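Local coordinates for insecticidal crystal protein Cry7Cal (Bacillus thuringiensis, PDB 5ZI1), which is an insecticidal delta endotoxin active against locusts, and probably acts, as its three-domain Cry relatives do, by binding gut receptors and forming pores in the cell membrane, at residues 304-315 and 364-374; 31-39 and 97-105. All blocks are in the same frame, centred on the assembly; numbering follows the deposited sequence.

Contact 1: residues 304-315 and 364-374; sequences RVVEPNDRFAIW and NKSATWYQAVP
Y370 packs against the 304-315 hairpin, with V306 over one face of its ring: CG2 sits 3.8 Å from the ring centroid, almost straight over the centre. T368 CG2 lies over the opposite face, near the rim. CG of F312 lies between its backbone N and carbonyl carbon (chi1 54°), which brings the ring to Y370, A372 CB and N364 CB. It meets Y370 obliquely, the planes 75° apart, with F312 CE1 3.7 Å from Y370 CB; I314 CD1 reaches Y370 CD1 at the same distance. These residues join two antiparallel sheets of the middle domain, the beta-prism of three-domain Cry toxins, where strands 312-315 and 369-374 cross at 97° near the hairpin tips. Polar bonds fasten the turns: N309 ND2 gives a hydrogen bond to S366 OG (3.0 Å), with the hydroxyl in the plane of the N309 amide, and S366 OG in turn donates to N364 OD1 (2.8 Å). The bond from N364 ND2 to N309 OD1 is weak; D310 OD2 makes a hydrogen bond with Y268 OH. Farther along, W315 NE1 donates to V373 O (2.8 Å). One water links W315 N to Q371 O, another R304 NH1 to Y370 OH.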
loop_
_atom_site.group_PDB
_atom_site.type_symbol
_atom_site.label_atom_id
_atom_site.label_comp_id
_atom_site.label_asym_id
_atom_site.label_seq_id
_atom_site.Cartn_x
_atom_site.Cartn_y
_atom_site.Cartn_z
ATOM N N ARG A 304 19.234 -3.314 29.283
ATOM C CA ARG A 304 19.888 -3.640 30.539
ATOM C C ARG A 304 19.734 -5.131 30.771
ATOM O O ARG A 304 18.877 -5.781 30.171
ATOM C CB ARG A 304 19.316 -2.845 31.721
ATOM C CG ARG A 304 17.938 -3.295 32.162
ATOM C CD ARG A 304 17.418 -2.410 33.281
ATOM N NE ARG A 304 16.002 -2.655 33.523
ATOM C CZ ARG A 304 15.516 -3.368 34.531
ATOM N NH1 ARG A 304 14.205 -3.541 34.641
ATOM N NH2 ARG A 304 16.332 -3.905 35.426
ATOM N N VAL A 305 20.591 -5.661 31.642
ATOM C CA VAL A 305 20.676 -7.083 31.962
ATOM C C VAL A 305 19.933 -7.340 33.259
ATOM O O VAL A 305 20.084 -6.596 34.234
ATOM C CB VAL A 305 22.149 -7.529 32.083
ATOM C CG1 VAL A 305 22.243 -9.018 32.355
ATOM C CG2 VAL A 305 22.927 -7.160 30.826
ATOM N N VAL A 306 19.134 -8.396 33.279
ATOM C CA VAL A 306 18.447 -8.825 34.486
ATOM C C VAL A 306 18.765 -10.295 34.700
ATOM O O VAL A 306 19.068 -11.027 33.756
ATOM C CB VAL A 306 16.920 -8.608 34.414
ATOM C CG1 VAL A 306 16.605 -7.120 34.312
ATOM C CG2 VAL A 306 16.342 -9.375 33.244
ATOM N N GLU A 307 18.672 -10.723 35.960
ATOM C CA GLU A 307 19.026 -12.089 36.355
ATOM C C GLU A 307 17.997 -12.642 37.344
ATOM O O GLU A 307 18.289 -12.845 38.526
ATOM C CB GLU A 307 20.441 -12.118 36.942
ATOM C CG GLU A 307 21.028 -13.498 37.127
ATOM C CD GLU A 307 22.557 -13.499 37.148
ATOM O OE1 GLU A 307 23.162 -14.511 36.744
ATOM O OE2 GLU A 307 23.167 -12.488 37.570
ATOM N N PRO A 308 16.761 -12.902 36.882
ATOM C CA PRO A 308 15.747 -13.494 37.773
ATOM C C PRO A 308 16.059 -14.946 38.082
ATOM O O PRO A 308 15.670 -15.481 39.128
ATOM C CB PRO A 308 14.446 -13.383 36.956
ATOM C CG PRO A 308 14.902 -13.331 35.551
ATOM C CD PRO A 308 16.186 -12.560 35.570
ATOM N N ASN A 309 16.704 -15.599 37.113
ATOM C CA ASN A 309 17.210 -16.966 37.202
ATOM C C ASN A 309 18.071 -17.186 35.966
ATOM O O ASN A 309 19.302 -17.188 36.056
ATOM C CB ASN A 309 16.095 -18.006 37.284
ATOM C CG ASN A 309 14.846 -17.591 36.519
ATOM O OD1 ASN A 309 14.780 -17.756 35.301
ATOM N ND2 ASN A 309 13.819 -17.148 37.245
ATOM N N ASP A 310 17.443 -17.310 34.797
ATOM C CA ASP A 310 18.173 -17.004 33.577
ATOM C C ASP A 310 18.713 -15.583 33.674
ATOM O O ASP A 310 18.267 -14.778 34.503
ATOM C CB ASP A 310 17.272 -17.076 32.353
ATOM C CG ASP A 310 16.402 -18.316 32.331
ATOM O OD1 ASP A 310 16.920 -19.443 32.479
ATOM O OD2 ASP A 310 15.178 -18.142 32.120
ATOM N N ARG A 311 19.656 -15.260 32.795
ATOM C CA ARG A 311 20.174 -13.901 32.695
ATOM C C ARG A 311 20.135 -13.485 31.230
ATOM O O ARG A 311 20.440 -14.292 30.349
ATOM C CB ARG A 311 21.601 -13.794 33.312
ATOM C CG ARG A 311 22.558 -12.782 32.657
ATOM C CD ARG A 311 23.867 -12.612 33.498
ATOM N NE ARG A 311 23.613 -11.804 34.708
ATOM C CZ ARG A 311 24.090 -10.578 34.922
ATOM N NH1 ARG A 311 24.865 -10.011 34.004
ATOM N NH2 ARG A 311 23.798 -9.924 36.050
ATOM N N PHE A 312 19.708 -12.249 30.964
ATOM C CA PHE A 312 19.403 -11.817 29.600
ATOM C C PHE A 312 19.112 -10.329 29.589
ATOM O O PHE A 312 18.601 -9.778 30.567
ATOM C CB PHE A 312 18.195 -12.557 29.024
ATOM C CG PHE A 312 16.992 -12.476 29.896
ATOM C CD1 PHE A 312 16.106 -11.403 29.788
ATOM C CD2 PHE A 312 16.754 -13.462 30.852
ATOM C CE1 PHE A 312 15.003 -11.316 30.610
ATOM C CE2 PHE A 312 15.636 -13.389 31.670
ATOM C CZ PHE A 312 14.757 -12.305 31.554
ATOM N N ALA A 313 19.416 -9.696 28.462
ATOM C CA ALA A 313 19.129 -8.282 28.305
ATOM C C ALA A 313 17.674 -8.083 27.888
ATOM O O ALA A 313 17.055 -8.966 27.287
ATOM C CB ALA A 313 20.073 -7.659 27.281
ATOM N N ILE A 314 17.126 -6.921 28.270
ATOM C CA ILE A 314 15.813 -6.438 27.865
ATOM C C ILE A 314 15.977 -4.971 27.499
ATOM O O ILE A 314 16.792 -4.258 28.095
ATOM C CB ILE A 314 14.742 -6.574 28.974
ATOM C CG1 ILE A 314 15.115 -5.694 30.172
ATOM C CG2 ILE A 314 14.526 -8.034 29.394
ATOM C CD1 ILE A 314 14.048 -5.613 31.251
ATOM N N TRP A 315 15.184 -4.506 26.527
ATOM C CA TRP A 315 15.271 -3.097 26.159
ATOM C C TRP A 315 14.692 -2.251 27.275
ATOM O O TRP A 315 13.658 -2.587 27.846
ATOM C CB TRP A 315 14.505 -2.778 24.865
ATOM C CG TRP A 315 14.914 -3.519 23.643
ATOM C CD1 TRP A 315 15.697 -4.627 23.579
ATOM C CD2 TRP A 315 14.545 -3.209 22.298
ATOM N NE1 TRP A 315 15.839 -5.032 22.277
ATOM C CE2 TRP A 315 15.148 -4.171 21.469
ATOM C CE3 TRP A 315 13.775 -2.203 21.715
ATOM C CZ2 TRP A 315 14.994 -4.168 20.090
ATOM C CZ3 TRP A 315 13.627 -2.197 20.342
ATOM C CH2 TRP A 315 14.232 -3.172 19.545
ATOM N N ASN A 364 10.633 -14.033 30.386
ATOM C CA ASN A 364 10.748 -14.768 31.634
ATOM C C ASN A 364 9.699 -14.248 32.597
ATOM O O ASN A 364 9.651 -13.042 32.859
ATOM C CB ASN A 364 12.132 -14.610 32.245
ATOM C CG ASN A 364 12.274 -15.405 33.509
ATOM O OD1 ASN A 364 11.971 -14.928 34.605
ATOM N ND2 ASN A 364 12.713 -16.641 33.364
ATOM N N LYS A 365 8.869 -15.147 33.127
ATOM C CA LYS A 365 7.854 -14.787 34.112
ATOM C C LYS A 365 8.146 -15.538 35.406
ATOM O O LYS A 365 7.987 -16.758 35.470
ATOM C CB LYS A 365 6.447 -15.088 33.605
ATOM C CG LYS A 365 5.361 -14.524 34.500
ATOM C CD LYS A 365 3.983 -14.792 33.907
ATOM C CE LYS A 365 2.892 -14.006 34.617
ATOM N NZ LYS A 365 2.587 -14.544 35.968
ATOM N N SER A 366 8.551 -14.796 36.434
ATOM C CA SER A 366 8.874 -15.357 37.740
ATOM C C SER A 366 8.296 -14.473 38.839
ATOM O O SER A 366 7.092 -14.520 39.113
ATOM C CB SER A 366 10.391 -15.498 37.895
ATOM O OG SER A 366 10.932 -16.269 36.830
ATOM N N ALA A 367 9.142 -13.677 39.491
ATOM C CA ALA A 367 8.608 -12.680 40.404
ATOM C C ALA A 367 8.031 -11.507 39.630
ATOM O O ALA A 367 7.111 -10.843 40.116
ATOM C CB ALA A 367 9.684 -12.195 41.372
ATOM N N THR A 368 8.573 -11.234 38.441
ATOM C CA THR A 368 8.045 -10.248 37.514
ATOM C C THR A 368 8.104 -10.846 36.117
ATOM O O THR A 368 8.580 -11.968 35.923
ATOM C CB THR A 368 8.810 -8.924 37.590
ATOM O OG1 THR A 368 8.131 -7.948 36.792
ATOM C CG2 THR A 368 10.236 -9.089 37.084
ATOM N N TRP A 369 7.608 -10.097 35.132
ATOM C CA TRP A 369 7.381 -10.618 33.788
ATOM C C TRP A 369 8.204 -9.788 32.807
ATOM O O TRP A 369 7.874 -8.630 32.534
ATOM C CB TRP A 369 5.887 -10.590 33.472
ATOM C CG TRP A 369 5.472 -11.384 32.280
ATOM C CD1 TRP A 369 6.288 -11.982 31.369
ATOM C CD2 TRP A 369 4.125 -11.665 31.864
ATOM N NE1 TRP A 369 5.535 -12.620 30.409
ATOM C CE2 TRP A 369 4.204 -12.435 30.689
ATOM C CE3 TRP A 369 2.861 -11.337 32.369
ATOM C CZ2 TRP A 369 3.066 -12.881 30.008
ATOM C CZ3 TRP A 369 1.731 -11.792 31.695
ATOM C CH2 TRP A 369 1.842 -12.556 30.533
ATOM N N TYR A 370 9.292 -10.366 32.304
ATOM C CA TYR A 370 10.215 -9.697 31.398
ATOM C C TYR A 370 9.923 -10.071 29.952
ATOM O O TYR A 370 9.553 -11.208 29.649
ATOM C CB TYR A 370 11.674 -10.066 31.718
ATOM C CG TYR A 370 12.184 -9.535 33.043
ATOM C CD1 TYR A 370 12.287 -8.168 33.268
ATOM C CD2 TYR A 370 12.583 -10.403 34.064
ATOM C CE1 TYR A 370 12.753 -7.674 34.467
ATOM C CE2 TYR A 370 13.053 -9.923 35.263
ATOM C CZ TYR A 370 13.141 -8.558 35.463
ATOM O OH TYR A 370 13.612 -8.063 36.660
ATOM N N GLN A 371 10.115 -9.111 29.050
ATOM C CA GLN A 371 10.072 -9.373 27.617
ATOM C C GLN A 371 11.410 -8.952 27.040
ATOM O O GLN A 371 11.918 -7.873 27.369
ATOM C CB GLN A 371 8.923 -8.622 26.936
ATOM C CG GLN A 371 7.668 -8.582 27.752
ATOM C CD GLN A 371 6.871 -9.873 27.702
ATOM O OE1 GLN A 371 7.065 -10.731 26.827
ATOM N NE2 GLN A 371 5.952 -10.011 28.639
ATOM N N ALA A 372 11.989 -9.800 26.196
ATOM C CA ALA A 372 13.374 -9.615 25.796
ATOM C C ALA A 372 13.519 -9.763 24.291
ATOM O O ALA A 372 13.004 -10.719 23.701
ATOM C CB ALA A 372 14.288 -10.619 26.528
ATOM N N VAL A 373 14.225 -8.816 23.682
ATOM C CA VAL A 373 14.726 -8.952 22.318
ATOM C C VAL A 373 16.242 -8.773 22.371
ATOM O O VAL A 373 16.753 -7.667 22.129
ATOM C CB VAL A 373 14.063 -7.940 21.370
ATOM C CG1 VAL A 373 14.619 -8.113 19.968
ATOM C CG2 VAL A 373 12.515 -8.107 21.395
ATOM N N PRO A 374 17.004 -9.817 22.708
ATOM C CA PRO A 374 18.451 -9.624 22.896
ATOM C C PRO A 374 19.220 -9.522 21.596
ATOM O O PRO A 374 20.382 -9.086 21.624
ATOM C CB PRO A 374 18.880 -10.860 23.709
ATOM C CG PRO A 374 17.816 -11.881 23.480
ATOM C CD PRO A 374 16.537 -11.142 23.178
HETATM O O HOH W 1 14.042 -5.649 36.908
HETATM O O HOH W 2 13.017 -6.235 25.585
#

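Contact 2: residues 31-39 and 97-105; sequences GTAGGIIGL and LEAWQNNRS
I37 and A33, one helical turn apart, carry the packing of helix 33-39 against the end of helix 73-101. I37 extends its long branch across the other backbone, CD1 coming to rest 3.6 Å from E98 CA and 3.9 Å from E98 CB. Behind that tip, I37 CG1 touches L97 CG, while I36 lays its CG2 branch 3.8 Å from L97 CD2. With CG anti to the backbone N (chi1 -170°), L97 brings its branched end to both isoleucines. A33 CB meets the amide end of Q101, 3.6 Å from OE1, and also touches R104 NH2 and the W100 ring.

No hydrogen bond crosses between the segments; the polar groups are organised within each. R104 grips Q101 OE1 side-on through NH2 (2.9 Å) and NE (3.2 Å), with the oxygen in the guanidinium plane. The bend of the Q101 chain at chi2 (84°) turns its amide toward this grip, while W100 CH2 lies over the centre of one guanidinium face. R104 NH1 also forms a salt bridge with E164. On the other segment T32 is the N-cap, its OG1 accepting from G35 N (3.1 Å).

Helices 33-39 and 97-101 run nearly antiparallel, at 158°, within the helical N-terminal domain. Helix 141-165 backs them through F161 against A33, F153 against I36 and W165 against L97 and, edge-to-face, against W100; helix 107-127 packs on L97 and W100.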
loop_
_atom_site.group_PDB
_atom_site.type_symbol
_atom_site.label_atom_id
_atom_site.label_comp_id
_atom_site.label_asym_id
_atom_site.label_seq_id
_atom_site.Cartn_x
_atom_site.Cartn_y
_atom_site.Cartn_z
ATOM N N GLY A 31 -0.395 1.185 -23.194
ATOM C CA GLY A 31 -1.514 0.988 -24.102
ATOM C C GLY A 31 -1.166 0.442 -25.475
ATOM O O GLY A 31 -1.930 0.630 -26.425
ATOM N N THR A 32 -0.021 -0.230 -25.602
ATOM C CA THR A 32 0.332 -0.910 -26.842
ATOM C C THR A 32 -0.246 -2.324 -26.832
ATOM O O THR A 32 -0.405 -2.944 -25.777
ATOM C CB THR A 32 1.853 -0.966 -27.036
ATOM O OG1 THR A 32 2.428 -1.887 -26.102
ATOM C CG2 THR A 32 2.482 0.408 -26.833
ATOM N N ALA A 33 -0.565 -2.837 -28.020
ATOM C CA ALA A 33 -1.139 -4.175 -28.076
ATOM C C ALA A 33 -0.098 -5.228 -27.727
ATOM O O ALA A 33 -0.411 -6.208 -27.042
ATOM C CB ALA A 33 -1.749 -4.444 -29.455
ATOM N N GLY A 34 1.148 -5.031 -28.168
ATOM C CA GLY A 34 2.192 -6.003 -27.880
ATOM C C GLY A 34 2.496 -6.107 -26.398
ATOM O O GLY A 34 2.592 -7.205 -25.842
ATOM N N GLY A 35 2.648 -4.962 -25.734
ATOM C CA GLY A 35 2.843 -4.986 -24.296
ATOM C C GLY A 35 1.627 -5.507 -23.555
ATOM O O GLY A 35 1.757 -6.270 -22.594
ATOM N N ILE A 36 0.426 -5.091 -23.981
ATOM C CA ILE A 36 -0.806 -5.605 -23.379
ATOM C C ILE A 36 -0.831 -7.128 -23.440
ATOM O O ILE A 36 -1.248 -7.796 -22.486
ATOM C CB ILE A 36 -2.037 -4.990 -24.070
ATOM C CG1 ILE A 36 -2.294 -3.559 -23.578
ATOM C CG2 ILE A 36 -3.268 -5.839 -23.841
ATOM C CD1 ILE A 36 -3.214 -3.446 -22.392
ATOM N N ILE A 37 -0.368 -7.700 -24.557
ATOM C CA ILE A 37 -0.329 -9.152 -24.687
ATOM C C ILE A 37 0.648 -9.750 -23.686
ATOM O O ILE A 37 0.364 -10.775 -23.055
ATOM C CB ILE A 37 0.019 -9.554 -26.132
ATOM C CG1 ILE A 37 -1.178 -9.309 -27.061
ATOM C CG2 ILE A 37 0.459 -11.019 -26.191
ATOM C CD1 ILE A 37 -0.837 -9.405 -28.538
ATOM N N GLY A 38 1.801 -9.109 -23.504
ATOM C CA GLY A 38 2.757 -9.592 -22.525
ATOM C C GLY A 38 2.239 -9.486 -21.105
ATOM O O GLY A 38 2.487 -10.370 -20.277
ATOM N N LEU A 39 1.514 -8.406 -20.802
ATOM C CA LEU A 39 0.914 -8.279 -19.478
ATOM C C LEU A 39 -0.108 -9.385 -19.230
ATOM O O LEU A 39 -0.118 -10.009 -18.162
ATOM C CB LEU A 39 0.269 -6.904 -19.311
ATOM C CG LEU A 39 -0.393 -6.745 -17.942
ATOM C CD1 LEU A 39 0.650 -6.920 -16.868
ATOM C CD2 LEU A 39 -1.083 -5.413 -17.778
ATOM N N LEU A 97 -6.485 -11.539 -29.433
ATOM C CA LEU A 97 -5.789 -10.258 -29.496
ATOM C C LEU A 97 -4.449 -10.398 -30.210
ATOM O O LEU A 97 -4.029 -9.501 -30.946
ATOM C CB LEU A 97 -5.601 -9.695 -28.090
ATOM C CG LEU A 97 -5.108 -8.249 -28.031
ATOM C CD1 LEU A 97 -5.991 -7.339 -28.889
ATOM C CD2 LEU A 97 -5.084 -7.773 -26.586
ATOM N N GLU A 98 -3.776 -11.534 -30.024
ATOM C CA GLU A 98 -2.483 -11.735 -30.664
ATOM C C GLU A 98 -2.642 -11.977 -32.158
ATOM O O GLU A 98 -1.906 -11.400 -32.965
ATOM C CB GLU A 98 -1.752 -12.897 -29.999
ATOM C CG GLU A 98 -0.266 -12.911 -30.273
ATOM C CD GLU A 98 0.477 -13.831 -29.320
ATOM O OE1 GLU A 98 1.725 -13.794 -29.332
ATOM O OE2 GLU A 98 -0.195 -14.577 -28.558
ATOM N N ALA A 99 -3.603 -12.820 -32.544
ATOM C CA ALA A 99 -3.852 -13.070 -33.962
ATOM C C ALA A 99 -4.202 -11.787 -34.700
ATOM O O ALA A 99 -3.806 -11.599 -35.854
ATOM C CB ALA A 99 -4.967 -14.099 -34.136
ATOM N N TRP A 100 -4.949 -10.891 -34.057
ATOM C CA TRP A 100 -5.323 -9.655 -34.732
ATOM C C TRP A 100 -4.135 -8.708 -34.822
ATOM O O TRP A 100 -3.903 -8.077 -35.863
ATOM C CB TRP A 100 -6.495 -8.981 -34.010
ATOM C CG TRP A 100 -6.594 -7.510 -34.341
ATOM C CD1 TRP A 100 -7.043 -6.958 -35.504
ATOM C CD2 TRP A 100 -6.212 -6.415 -33.499
ATOM N NE1 TRP A 100 -6.968 -5.585 -35.437
ATOM C CE2 TRP A 100 -6.456 -5.230 -34.217
ATOM C CE3 TRP A 100 -5.690 -6.322 -32.208
ATOM C CZ2 TRP A 100 -6.192 -3.972 -33.686
ATOM C CZ3 TRP A 100 -5.431 -5.068 -31.685
ATOM C CH2 TRP A 100 -5.682 -3.913 -32.422
ATOM N N GLN A 101 -3.376 -8.598 -33.735
ATOM C CA GLN A 101 -2.224 -7.707 -33.706
ATOM C C GLN A 101 -1.207 -8.056 -34.793
ATOM O O GLN A 101 -0.574 -7.163 -35.364
ATOM C CB GLN A 101 -1.597 -7.763 -32.310
ATOM C CG GLN A 101 -0.123 -7.483 -32.257
ATOM C CD GLN A 101 0.178 -6.008 -32.206
ATOM O OE1 GLN A 101 -0.570 -5.181 -32.757
ATOM N NE2 GLN A 101 1.271 -5.656 -31.525
ATOM N N ASN A 102 -1.071 -9.334 -35.124
ATOM C CA ASN A 102 -0.128 -9.771 -36.139
ATOM C C ASN A 102 -0.727 -9.819 -37.549
ATOM O O ASN A 102 -0.084 -10.334 -38.470
ATOM C CB ASN A 102 0.427 -11.137 -35.743
ATOM C CG ASN A 102 1.251 -11.069 -34.469
ATOM O OD1 ASN A 102 1.963 -10.088 -34.230
ATOM N ND2 ASN A 102 1.127 -12.090 -33.626
ATOM N N ASN A 103 -1.932 -9.291 -37.745
ATOM C CA ASN A 103 -2.540 -9.300 -39.068
ATOM C C ASN A 103 -3.705 -8.316 -39.082
ATOM O O ASN A 103 -4.814 -8.663 -39.501
ATOM C CB ASN A 103 -3.005 -10.714 -39.430
ATOM C CG ASN A 103 -3.443 -10.842 -40.879
ATOM O OD1 ASN A 103 -3.350 -9.888 -41.656
ATOM N ND2 ASN A 103 -3.973 -12.011 -41.236
ATOM N N ARG A 104 -3.465 -7.091 -38.611
ATOM C CA ARG A 104 -4.523 -6.115 -38.364
ATOM C C ARG A 104 -5.430 -5.839 -39.561
ATOM O O ARG A 104 -6.596 -5.470 -39.387
ATOM C CB ARG A 104 -3.923 -4.798 -37.902
ATOM C CG ARG A 104 -3.255 -4.884 -36.568
ATOM C CD ARG A 104 -3.004 -3.494 -36.066
ATOM N NE ARG A 104 -2.415 -3.506 -34.738
ATOM C CZ ARG A 104 -2.536 -2.508 -33.875
ATOM N NH1 ARG A 104 -3.228 -1.427 -34.217
ATOM N NH2 ARG A 104 -1.970 -2.591 -32.679
ATOM N N SER A 105 -4.909 -5.993 -40.778
ATOM C CA SER A 105 -5.724 -5.711 -41.953
ATOM C C SER A 105 -6.763 -6.793 -42.214
ATOM O O SER A 105 -7.666 -6.569 -43.026
ATOM C CB SER A 105 -4.835 -5.531 -43.184
ATOM O OG SER A 105 -4.223 -6.753 -43.578
#

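Contact 2 comes first along the chain and closes before contact 1 opens. Their centres are 64 Å apart, with about 39 Å between the nearest atoms, and they lie on opposite sides of the chain's centre. Both belong to the three-domain toxin portion of a longer protein, but they share no helix or sheet: contact 2 joins helices 33-47 and 73-101 of the N-terminal helical domain, associated with pore formation in Cry toxins, whereas contact 1 joins two four-stranded sheets near hairpin tips of the middle domain, which in relatives takes part in receptor recognition. Each contact thus packs elements within its own domain, and neither spans a boundary between domains.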